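Local atomic coordinates of NigD-like protein (Bacteroides vulgatus ATCC 8482, PDB entry 3K6O), a protein that is of unknown function but belongs to the NigD-like family, joining an N-terminal OB domain to a C-terminal beta sandwich behind a probable lipoprotein signal. Residues A18-E23 against E57-N62; G38-V43 against S71-N76; V48-L53 against I77-Y82; T83-Q88 against P167-F172. One frame throughout, in Å; residues are numbered along the deposited sequence. Where two conformers were deposited one is given.

Contact 1: residues A18-E23 against E57-N62; sequences AMATVE and ERIFGN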
# COMPACT_ATOMS: atom_id res chain seq x y z
N ALA A 18 -1.27 -11.59 3.19
CA ALA A 18 -1.86 -10.26 3.40
C ALA A 18 -0.88 -9.21 3.89
O ALA A 18 0.18 -9.53 4.43
CB ALA A 18 -3.08 -10.34 4.33
N MSE A 19 -1.28 -7.95 3.72
CA MSE A 19 -0.52 -6.82 4.24
C MSE A 19 -0.55 -6.80 5.76
O MSE A 19 -1.48 -7.33 6.40
CB MSE A 19 -1.11 -5.51 3.73
CG MSE A 19 -1.12 -5.34 2.22
SE MSE A 19 0.64 -4.93 1.56
CE MSE A 19 1.26 -3.63 2.70
N ALA A 20 0.47 -6.19 6.34
CA ALA A 20 0.48 -5.88 7.73
C ALA A 20 1.44 -4.75 8.03
O ALA A 20 2.33 -4.44 7.24
CB ALA A 20 0.85 -7.15 8.56
N THR A 21 1.26 -4.12 9.17
CA THR A 21 2.17 -3.09 9.61
C THR A 21 2.76 -3.56 10.91
O THR A 21 2.06 -4.03 11.78
CB THR A 21 1.45 -1.73 9.81
OG1 THR A 21 0.68 -1.41 8.64
CG2 THR A 21 2.48 -0.60 10.05
N VAL A 22 4.06 -3.45 11.01
CA VAL A 22 4.78 -3.77 12.22
C VAL A 22 4.50 -2.70 13.26
O VAL A 22 4.48 -1.51 12.96
CB VAL A 22 6.30 -3.84 11.93
CG1 VAL A 22 7.11 -4.13 13.22
CG2 VAL A 22 6.61 -4.87 10.84
N GLU A 23 4.28 -3.11 14.50
CA GLU A 23 4.20 -2.16 15.58
C GLU A 23 4.94 -2.72 16.77
O GLU A 23 5.29 -3.88 16.80
CB GLU A 23 2.74 -1.83 15.89
CG GLU A 23 1.98 -1.22 14.72
CD GLU A 23 2.47 0.19 14.31
OE1 GLU A 23 3.34 0.80 14.97
OE2 GLU A 23 2.00 0.69 13.27
N GLU A 57 7.05 -0.11 9.75
CA GLU A 57 7.40 -0.81 8.54
C GLU A 57 6.18 -1.60 8.07
O GLU A 57 5.40 -2.14 8.86
CB GLU A 57 8.61 -1.74 8.72
CG GLU A 57 9.99 -1.04 8.75
CD GLU A 57 11.15 -2.03 8.72
OE1 GLU A 57 11.61 -2.44 7.63
OE2 GLU A 57 11.60 -2.43 9.80
N ARG A 58 6.07 -1.71 6.76
CA ARG A 58 4.96 -2.36 6.14
C ARG A 58 5.45 -3.64 5.46
O ARG A 58 6.49 -3.62 4.78
CB ARG A 58 4.42 -1.43 5.07
CG ARG A 58 3.13 -1.89 4.46
CD ARG A 58 1.97 -1.10 4.94
NE ARG A 58 0.74 -1.35 4.16
CZ ARG A 58 -0.37 -1.90 4.66
NH1 ARG A 58 -0.43 -2.29 5.93
NH2 ARG A 58 -1.43 -2.06 3.87
N ILE A 59 4.69 -4.74 5.60
CA ILE A 59 5.03 -5.98 4.91
C ILE A 59 3.86 -6.58 4.13
O ILE A 59 2.68 -6.36 4.45
CB ILE A 59 5.60 -7.05 5.91
CG1 ILE A 59 4.52 -7.57 6.87
CG2 ILE A 59 6.74 -6.44 6.68
CD1 ILE A 59 5.00 -8.73 7.78
N PHE A 60 4.20 -7.38 3.12
CA PHE A 60 3.25 -8.25 2.43
C PHE A 60 3.70 -9.64 2.87
O PHE A 60 4.79 -10.12 2.51
CB PHE A 60 3.36 -8.01 0.92
CG PHE A 60 2.32 -8.70 0.09
CD1 PHE A 60 0.97 -8.60 0.39
CD2 PHE A 60 2.68 -9.40 -1.04
CE1 PHE A 60 0.00 -9.23 -0.42
CE2 PHE A 60 1.73 -10.02 -1.85
CZ PHE A 60 0.40 -9.93 -1.55
N GLY A 61 2.88 -10.28 3.69
CA GLY A 61 3.32 -11.44 4.42
C GLY A 61 2.52 -12.70 4.21
O GLY A 61 1.43 -12.66 3.66
N ASN A 62 3.11 -13.81 4.67
CA ASN A 62 2.54 -15.14 4.62
C ASN A 62 2.39 -15.66 6.07
O ASN A 62 3.38 -15.97 6.69
CB ASN A 62 3.47 -16.05 3.80
CG ASN A 62 2.98 -17.46 3.69
OD1 ASN A 62 2.22 -17.94 4.54
ND2 ASN A 62 3.41 -18.15 2.65

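Contact 2: residues G38-V43 against S71-N76; sequences GEKLWV and SGFAYN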
# COMPACT_ATOMS: atom_id res chain seq x y z
N GLY A 38 -7.17 -4.04 11.70
CA GLY A 38 -6.88 -3.70 13.11
C GLY A 38 -6.59 -4.84 14.07
O GLY A 38 -6.27 -4.62 15.24
N GLU A 39 -6.67 -6.09 13.61
CA GLU A 39 -6.31 -7.18 14.50
C GLU A 39 -4.80 -7.28 14.68
O GLU A 39 -4.05 -7.18 13.73
CB GLU A 39 -6.83 -8.51 13.97
CG GLU A 39 -8.34 -8.57 13.98
CD GLU A 39 -8.84 -9.92 13.54
OE1 GLU A 39 -8.25 -10.51 12.60
OE2 GLU A 39 -9.79 -10.41 14.17
N LYS A 40 -4.38 -7.52 15.92
CA LYS A 40 -2.98 -7.59 16.26
C LYS A 40 -2.59 -9.04 16.36
O LYS A 40 -3.27 -9.83 17.04
CB LYS A 40 -2.73 -6.92 17.60
CG LYS A 40 -3.10 -5.44 17.70
CD LYS A 40 -2.68 -4.92 19.07
CE LYS A 40 -3.77 -4.07 19.74
NZ LYS A 40 -4.11 -2.83 18.93
N LEU A 41 -1.48 -9.38 15.72
CA LEU A 41 -0.99 -10.75 15.65
C LEU A 41 0.30 -10.89 16.42
O LEU A 41 1.24 -10.09 16.20
CB LEU A 41 -0.77 -11.14 14.18
CG LEU A 41 -1.94 -10.93 13.21
CD1 LEU A 41 -1.56 -11.38 11.80
CD2 LEU A 41 -3.18 -11.66 13.70
N TRP A 42 0.35 -11.86 17.33
CA TRP A 42 1.56 -12.19 18.01
C TRP A 42 2.34 -13.32 17.31
O TRP A 42 1.79 -14.43 17.08
CB TRP A 42 1.28 -12.59 19.46
CG TRP A 42 2.54 -12.74 20.24
CD1 TRP A 42 3.14 -13.89 20.63
CD2 TRP A 42 3.40 -11.67 20.69
NE1 TRP A 42 4.30 -13.62 21.31
CE2 TRP A 42 4.48 -12.26 21.36
CE3 TRP A 42 3.34 -10.27 20.59
CZ2 TRP A 42 5.52 -11.51 21.93
CZ3 TRP A 42 4.37 -9.51 21.14
CH2 TRP A 42 5.44 -10.13 21.81
N VAL A 43 3.62 -13.08 17.04
CA VAL A 43 4.46 -14.07 16.35
C VAL A 43 5.04 -15.10 17.32
O VAL A 43 5.91 -14.77 18.13
CB VAL A 43 5.61 -13.41 15.55
CG1 VAL A 43 6.42 -14.48 14.78
CG2 VAL A 43 5.07 -12.32 14.58
N SER A 71 -3.88 -11.13 25.76
CA SER A 71 -3.30 -9.85 26.10
C SER A 71 -3.50 -8.81 24.99
O SER A 71 -2.66 -7.91 24.83
CB SER A 71 -1.80 -10.09 26.39
OG SER A 71 -1.19 -9.05 27.16
N GLY A 72 -4.61 -8.94 24.25
CA GLY A 72 -5.01 -8.03 23.16
C GLY A 72 -4.61 -8.45 21.75
O GLY A 72 -4.93 -7.75 20.77
N PHE A 73 -3.86 -9.56 21.63
CA PHE A 73 -3.50 -10.10 20.32
C PHE A 73 -4.58 -11.06 19.92
O PHE A 73 -4.88 -12.00 20.66
CB PHE A 73 -2.10 -10.76 20.35
CG PHE A 73 -1.03 -9.82 20.77
CD1 PHE A 73 -0.58 -8.87 19.91
CD2 PHE A 73 -0.54 -9.82 22.06
CE1 PHE A 73 0.38 -7.92 20.31
CE2 PHE A 73 0.40 -8.90 22.47
CZ PHE A 73 0.87 -7.95 21.58
N ALA A 74 -5.21 -10.78 18.80
CA ALA A 74 -6.31 -11.60 18.33
C ALA A 74 -5.87 -13.04 18.09
O ALA A 74 -6.62 -13.97 18.41
CB ALA A 74 -6.89 -11.00 17.02
N TYR A 75 -4.69 -13.22 17.48
CA TYR A 75 -4.15 -14.52 17.13
C TYR A 75 -2.65 -14.62 17.36
O TYR A 75 -1.93 -13.63 17.27
CB TYR A 75 -4.40 -14.83 15.65
CG TYR A 75 -5.85 -14.88 15.26
CD1 TYR A 75 -6.59 -16.05 15.41
CD2 TYR A 75 -6.47 -13.77 14.71
CE1 TYR A 75 -7.92 -16.10 15.06
CE2 TYR A 75 -7.79 -13.81 14.35
CZ TYR A 75 -8.51 -14.98 14.52
OH TYR A 75 -9.82 -15.00 14.16
N ASN A 76 -2.21 -15.84 17.63
CA ASN A 76 -0.81 -16.21 17.63
C ASN A 76 -0.55 -16.85 16.29
O ASN A 76 -1.32 -17.73 15.88
CB ASN A 76 -0.50 -17.22 18.73
CG ASN A 76 -0.67 -16.65 20.11
OD1 ASN A 76 -0.47 -15.43 20.33
ND2 ASN A 76 -1.01 -17.52 21.07
O HOH W 1 -6.07 -7.66 18.13

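Contact 3: residues V48-L53 against I77-Y82; sequences VPYRDL and IRLNDY. With SO4 (sulfate ion), chain F; SO4 (sulfate ion), chain G.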
# COMPACT_ATOMS: atom_id res chain seq x y z
N VAL A 48 11.35 -17.02 8.75
CA VAL A 48 12.25 -15.97 8.31
C VAL A 48 12.45 -14.97 9.44
O VAL A 48 11.63 -14.93 10.38
CB VAL A 48 11.70 -15.26 7.06
CG1 VAL A 48 11.62 -16.24 5.90
CG2 VAL A 48 10.34 -14.61 7.37
N PRO A 49 13.54 -14.20 9.40
CA PRO A 49 13.84 -13.24 10.46
C PRO A 49 12.77 -12.18 10.61
O PRO A 49 12.23 -11.70 9.62
CB PRO A 49 15.15 -12.57 10.00
CG PRO A 49 15.82 -13.63 9.13
CD PRO A 49 14.67 -14.37 8.47
N TYR A 50 12.46 -11.81 11.85
CA TYR A 50 11.51 -10.74 12.08
C TYR A 50 11.84 -9.83 13.26
O TYR A 50 11.27 -8.77 13.37
CB TYR A 50 10.09 -11.33 12.24
CG TYR A 50 9.83 -11.81 13.64
CD1 TYR A 50 10.43 -12.98 14.10
CD2 TYR A 50 9.04 -11.07 14.52
CE1 TYR A 50 10.22 -13.43 15.40
CE2 TYR A 50 8.83 -11.51 15.82
CZ TYR A 50 9.42 -12.70 16.25
OH TYR A 50 9.27 -13.14 17.52
N ARG A 51 12.74 -10.23 14.14
CA ARG A 51 12.92 -9.51 15.41
C ARG A 51 13.39 -8.08 15.26
O ARG A 51 13.15 -7.27 16.14
CB ARG A 51 13.92 -10.25 16.31
CG ARG A 51 13.32 -11.49 16.88
CD ARG A 51 14.22 -12.07 17.97
NE ARG A 51 13.71 -13.34 18.42
CZ ARG A 51 14.14 -14.53 18.01
NH1 ARG A 51 15.12 -14.63 17.11
NH2 ARG A 51 13.60 -15.63 18.51
N ASP A 52 14.02 -7.80 14.13
CA ASP A 52 14.55 -6.44 13.94
C ASP A 52 13.64 -5.53 13.11
O ASP A 52 14.03 -4.39 12.77
CB ASP A 52 15.98 -6.49 13.39
CG ASP A 52 16.85 -7.43 14.17
OD1 ASP A 52 16.90 -7.30 15.42
OD2 ASP A 52 17.45 -8.34 13.56
N LEU A 53 12.40 -5.96 12.89
CA LEU A 53 11.44 -5.12 12.23
C LEU A 53 11.11 -3.96 13.16
O LEU A 53 11.08 -4.12 14.37
CB LEU A 53 10.19 -5.90 11.82
CG LEU A 53 10.45 -6.92 10.71
CD1 LEU A 53 9.30 -7.87 10.54
CD2 LEU A 53 10.75 -6.20 9.41
N ILE A 77 0.50 -16.41 15.60
CA ILE A 77 0.76 -16.87 14.24
C ILE A 77 2.16 -17.43 14.04
O ILE A 77 3.06 -17.21 14.85
CB ILE A 77 0.53 -15.72 13.19
CG1 ILE A 77 1.58 -14.61 13.33
CG2 ILE A 77 -0.85 -15.13 13.35
CD1 ILE A 77 1.84 -13.77 12.06
N ARG A 78 2.32 -18.17 12.94
CA ARG A 78 3.62 -18.48 12.39
C ARG A 78 3.82 -17.51 11.22
O ARG A 78 2.97 -17.41 10.32
CB ARG A 78 3.70 -19.93 11.88
CG ARG A 78 4.98 -20.22 11.17
CD ARG A 78 5.23 -21.68 10.94
NE ARG A 78 4.16 -22.34 10.22
CZ ARG A 78 3.34 -23.25 10.74
NH1 ARG A 78 3.42 -23.62 12.01
NH2 ARG A 78 2.42 -23.79 9.97
N LEU A 79 4.95 -16.83 11.22
CA LEU A 79 5.32 -15.95 10.13
C LEU A 79 6.16 -16.78 9.15
O LEU A 79 7.32 -17.04 9.43
CB LEU A 79 6.12 -14.76 10.66
CG LEU A 79 6.65 -13.77 9.62
CD1 LEU A 79 5.50 -13.13 8.79
CD2 LEU A 79 7.51 -12.71 10.29
N ASN A 80 5.53 -17.21 8.05
CA ASN A 80 6.17 -18.11 7.08
C ASN A 80 7.13 -17.39 6.13
O ASN A 80 8.11 -17.96 5.71
CB ASN A 80 5.12 -18.86 6.23
CG ASN A 80 4.12 -19.67 7.07
OD1 ASN A 80 4.51 -20.41 7.97
ND2 ASN A 80 2.83 -19.53 6.75
N ASP A 81 6.86 -16.14 5.82
CA ASP A 81 7.60 -15.38 4.81
C ASP A 81 7.01 -14.00 4.74
O ASP A 81 5.87 -13.78 5.18
CB ASP A 81 7.44 -16.03 3.43
CG ASP A 81 8.50 -15.61 2.44
OD1 ASP A 81 9.41 -14.84 2.78
OD2 ASP A 81 8.40 -16.06 1.29
N TYR A 82 7.78 -13.07 4.20
CA TYR A 82 7.23 -11.78 3.84
C TYR A 82 8.18 -11.03 2.92
O TYR A 82 9.31 -11.45 2.69
CB TYR A 82 6.94 -10.95 5.09
CG TYR A 82 8.17 -10.56 5.87
CD1 TYR A 82 8.71 -11.42 6.78
CD2 TYR A 82 8.79 -9.34 5.67
CE1 TYR A 82 9.83 -11.08 7.48
CE2 TYR A 82 9.92 -9.00 6.37
CZ TYR A 82 10.43 -9.89 7.26
OH TYR A 82 11.53 -9.57 8.00
S SO4 F . 15.70 -12.84 14.12
O1 SO4 F . 16.14 -12.85 15.53
O2 SO4 F . 16.31 -11.64 13.52
O3 SO4 F . 16.11 -14.04 13.37
O4 SO4 F . 14.23 -12.85 14.06
S SO4 G . 14.51 -18.59 17.13
O1 SO4 G . 13.32 -18.46 17.97
O2 SO4 G . 14.65 -17.44 16.25
O3 SO4 G . 15.70 -18.62 17.98
O4 SO4 G . 14.36 -19.79 16.30

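Contact 4: residues T83-Q88 against P167-F172; sequences TLVPVQ and PGMVSF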
# COMPACT_ATOMS: atom_id res chain seq x y z
N THR A 83 7.69 -9.92 2.38
CA THR A 83 8.56 -8.97 1.71
C THR A 83 8.25 -7.58 2.21
O THR A 83 7.13 -7.30 2.64
CB THR A 83 8.45 -9.05 0.18
OG1 THR A 83 9.49 -8.26 -0.41
CG2 THR A 83 7.07 -8.56 -0.32
N LEU A 84 9.26 -6.71 2.24
CA LEU A 84 9.06 -5.34 2.69
C LEU A 84 8.32 -4.55 1.64
O LEU A 84 8.60 -4.66 0.45
CB LEU A 84 10.38 -4.64 2.99
CG LEU A 84 11.06 -5.08 4.28
CD1 LEU A 84 12.44 -4.41 4.40
CD2 LEU A 84 10.16 -4.78 5.50
N VAL A 85 7.39 -3.73 2.09
CA VAL A 85 6.65 -2.84 1.19
C VAL A 85 7.01 -1.41 1.51
O VAL A 85 6.83 -0.96 2.62
CB VAL A 85 5.15 -3.09 1.32
CG1 VAL A 85 4.36 -2.05 0.51
CG2 VAL A 85 4.83 -4.57 0.87
N PRO A 86 7.55 -0.67 0.53
CA PRO A 86 7.87 0.72 0.83
C PRO A 86 6.63 1.55 1.15
O PRO A 86 5.58 1.35 0.55
CB PRO A 86 8.54 1.25 -0.47
CG PRO A 86 8.45 0.17 -1.48
CD PRO A 86 8.02 -1.11 -0.80
N VAL A 87 6.76 2.47 2.10
CA VAL A 87 5.69 3.35 2.51
C VAL A 87 6.07 4.72 2.04
O VAL A 87 7.16 5.18 2.37
CB VAL A 87 5.51 3.35 4.04
CG1 VAL A 87 4.48 4.43 4.40
CG2 VAL A 87 5.00 1.98 4.52
N GLN A 88 5.20 5.36 1.23
CA GLN A 88 5.44 6.71 0.69
C GLN A 88 4.42 7.71 1.21
O GLN A 88 3.26 7.37 1.50
CB GLN A 88 5.44 6.73 -0.86
CG GLN A 88 6.69 6.20 -1.46
CD GLN A 88 6.76 6.32 -2.98
OE1 GLN A 88 6.46 7.38 -3.60
NE2 GLN A 88 7.19 5.24 -3.59
N PRO A 167 7.21 -6.57 -11.04
CA PRO A 167 6.11 -6.22 -10.12
C PRO A 167 6.61 -5.41 -8.97
O PRO A 167 7.79 -5.51 -8.63
CB PRO A 167 5.58 -7.58 -9.65
CG PRO A 167 6.20 -8.59 -10.58
CD PRO A 167 7.51 -8.01 -11.00
N GLY A 168 5.74 -4.58 -8.41
CA GLY A 168 6.13 -3.68 -7.33
C GLY A 168 4.90 -3.44 -6.50
O GLY A 168 3.79 -3.49 -7.03
N MSE A 169 5.10 -3.25 -5.20
CA MSE A 169 4.05 -2.90 -4.28
C MSE A 169 4.50 -1.67 -3.53
O MSE A 169 5.68 -1.54 -3.21
CB MSE A 169 3.83 -4.00 -3.28
CG MSE A 169 2.69 -3.71 -2.35
SE MSE A 169 1.01 -4.43 -3.02
CE MSE A 169 1.66 -6.25 -2.67
N VAL A 170 3.55 -0.77 -3.25
CA VAL A 170 3.79 0.40 -2.45
C VAL A 170 2.51 0.73 -1.67
O VAL A 170 1.37 0.44 -2.13
CB VAL A 170 4.20 1.60 -3.34
CG1 VAL A 170 3.09 1.86 -4.31
CG2 VAL A 170 4.44 2.85 -2.52
N SER A 171 2.71 1.31 -0.48
CA SER A 171 1.62 1.79 0.35
C SER A 171 1.82 3.27 0.57
O SER A 171 2.89 3.65 1.04
CB SER A 171 1.60 1.08 1.70
OG SER A 171 1.12 -0.23 1.57
N PHE A 172 0.82 4.08 0.21
CA PHE A 172 0.84 5.51 0.43
C PHE A 172 0.07 5.82 1.66
O PHE A 172 -1.06 5.45 1.76
CB PHE A 172 0.18 6.20 -0.75
CG PHE A 172 0.90 5.96 -2.06
CD1 PHE A 172 2.02 6.71 -2.38
CD2 PHE A 172 0.47 4.99 -2.95
CE1 PHE A 172 2.69 6.50 -3.56
CE2 PHE A 172 1.13 4.77 -4.17
CZ PHE A 172 2.25 5.53 -4.45

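Contact 1: residues A18-E23 against E57-N62
The carbonyl O of Glu57 takes the backbone N-H of Val22 at 2.9 Å (Glu57 O to Val22 N), while Val22 CG2 lies against the same oxygen. The carboxylate of Glu57 turns back instead to the backbone N of Lys54. Arg58 follows, its CG anti to the backbone N (chi1 -172°) and the chain bent at chi2, which carries the guanidinium back over the first strand. Its NH1 reaches Thr21 OG1 in a weak bond of 3.1 Å at the edge of the group. The guanidinium is held chiefly by partners beyond the pair: a salt bridge to Asp36 and hydrogen bonds to Ser171 and Asn119. Ile59 is the antiparallel hydrogen-bonded mate of Ala20, with Ile59 N to Ala20 O and Ala20 N to Ile59 O both 2.9 Å. These strands, 16-23 and 58-66, are neighbours in the N-terminal OB domain; the segments 18-23 and 58-62 run antiparallel but splayed, 135° between their N-to-C directions, consistent with the coiling of a small barrel. On the face shared by Ala20 and Ile59, Ile59 CG1 rests 4.1 Å from Ala20 CB. Phe60 returns to the face of Met19 and Arg58; the selenium of Met19, a selenomethionine, approaches its ring obliquely, Met19 SE lying 3.9 Å from Phe60 CD1, in a Met-aromatic contact. Gly61 closes the ladder through two backbone bonds to Ala18, Gly61 N lying 2.9 Å from Ala18 O.

Contact 2: residues G38-V43 against S71-N76
One face of the Phe73 ring receives Trp42 CE3, which sits near the rim, 3.5 Å from Phe73 CZ. The planes of the phenyl and the indole six-membered ring are inclined by 50°, with centroids 4.9 Å apart. Trp42 gets there with CG anti to its backbone N (chi1 -171°), swinging the indole across the phenyl at a slant, while Asn76 OD1 comes within 3.4 Å of Trp42 CB and Asn76 ND2 hydrogen-bonds to Glu67 and Glu70. Lys40 CB meets Phe73 CD1 at 3.7 Å before the lysine chain bends away. An alanine in place of Phe73 would remove the ring on which Trp42 CE3 rests and is likely to leave the indole freer to turn and Lys40 CB less covered. The Tyr75 ring, on the other side of the strand pair, is met at its edge by Glu39 OE1, in plane and 3.8 Å from Tyr75 CE2, and by Leu41 CD2, which also touches Tyr75 CB. Trp42 N donates to Tyr75 O at 2.9 Å, and Ala74 N gives Lys40 O a weak bond. A water bridges Lys40 N (2.8 Å) and Gly72 O, tying the backbones ahead of the strand pairing. Leu41-Tyr75 and Trp42-Asn76 are parallel bridges of the OB domain, joining strand 40-43 to 75-93; strand 40-43 also pairs antiparallel with strand 32-34, whose Tyr32 meets Phe73 edge-to-face.

Contact 3: residues V48-L53 against I77-Y82
The loop that joins strands 45-46 and 58-66 of the OB domain folds over strand 75-93 here, at a classic beta bulge where Asn80 and Asp81 both face Asn62. Val48 supplies much of the apolar packing: its CG2 approaches the Tyr82 ring obliquely, 3.6 Å from Tyr82 CE1, while CG1 faces the backbone at Asn80. The Tyr82 hydroxyl donates to the carbonyl of Pro49, with Tyr82 OH to Pro49 O at 2.8 Å, the oxygen lying near the ring plane at its edge. Tyr82 CG stands between its own backbone N and carbonyl carbon (chi1 65°), a rotation that carries the phenol toward the loop. Leu53 comes at the hydroxyl end from the opposite direction, its CD1 4.0 Å from Tyr82 CZ. Leu79 CD2 packs against Tyr50 CB at 3.5 Å. Tyr50 begins a type I turn ending at Leu53, and this turn carries two sulfates, probably from the crystallisation liquor. Tyr50 N and Arg51 N both reach O4 of the chain F ion at 3.0 Å, and Arg51 NH1 binds its O1; His46 also bonds to sulfate. The Arg51 guanidinium contacts the second ion through NH1 and NH2. Two converging N-H groups beside an arginine suit this turn to an anion, although no physiological ligand follows from that; the phenol bond, the one hydrogen bond between the segments, together with the apolar packing probably holds the loop on the strand.

Contact 4: residues T83-Q88 against P167-F172
Gln88 and Phe172 lie side by side and point the same way, Gln88 CB meeting Phe172 CD1 at 3.7 Å. With Gln88 CG anti to its carbonyl carbon (chi1 -76°) and the chain extended beyond it, the methylenes run alongside the ring and cross the Val170 side chain at about a right angle. Val170 CG2 in turn lies over one face of the Phe172 ring, offset toward the rim. A glycine at Gln88 would probably uncover this flank of Phe172 and part of Val170 CG2. Val85, earlier in the strand, sets CG1 against Met169 CG at 3.7 Å and also near Ser171 OG, 3.9 Å from Val85 CG1. Ser171 OG itself is bonded to Asn119 and to Arg58, so the buried hydroxyl has polar partners despite the apolar approach. The backbone of Ser171 joins both neighbours of Val87: its N donates to Pro86 O (3.0 Å), and Gln88 N reaches Ser171 O at 2.9 Å. Val87-Ser171 and Gln88-Phe172 are parallel bridges that join strand 75-93, which runs on from the OB domain, to strand 165-173 of the C-terminal beta sandwich.

Strand 75-93 runs through contacts 2, 3 and 4: contact 2 pairs strand 40-43 with its start, contact 3 lays a loop on the residues that follow, and contact 4 joins its later part to strand 165-173. Contact 1 lies beside it on the neighbouring strand 58-66. Contacts 1, 2 and 3 interleave along the chain within the OB domain, with the centres of contacts 1 and 3 about 10 Å apart, whereas contact 4 follows in series and reaches into the C-terminal sandwich domain. Contacts 2 and 4 are the most distant, about 23 Å between centres. Arg58 NE bonds to Ser171 OG, so side chains as well as the continuous strand join the two domains.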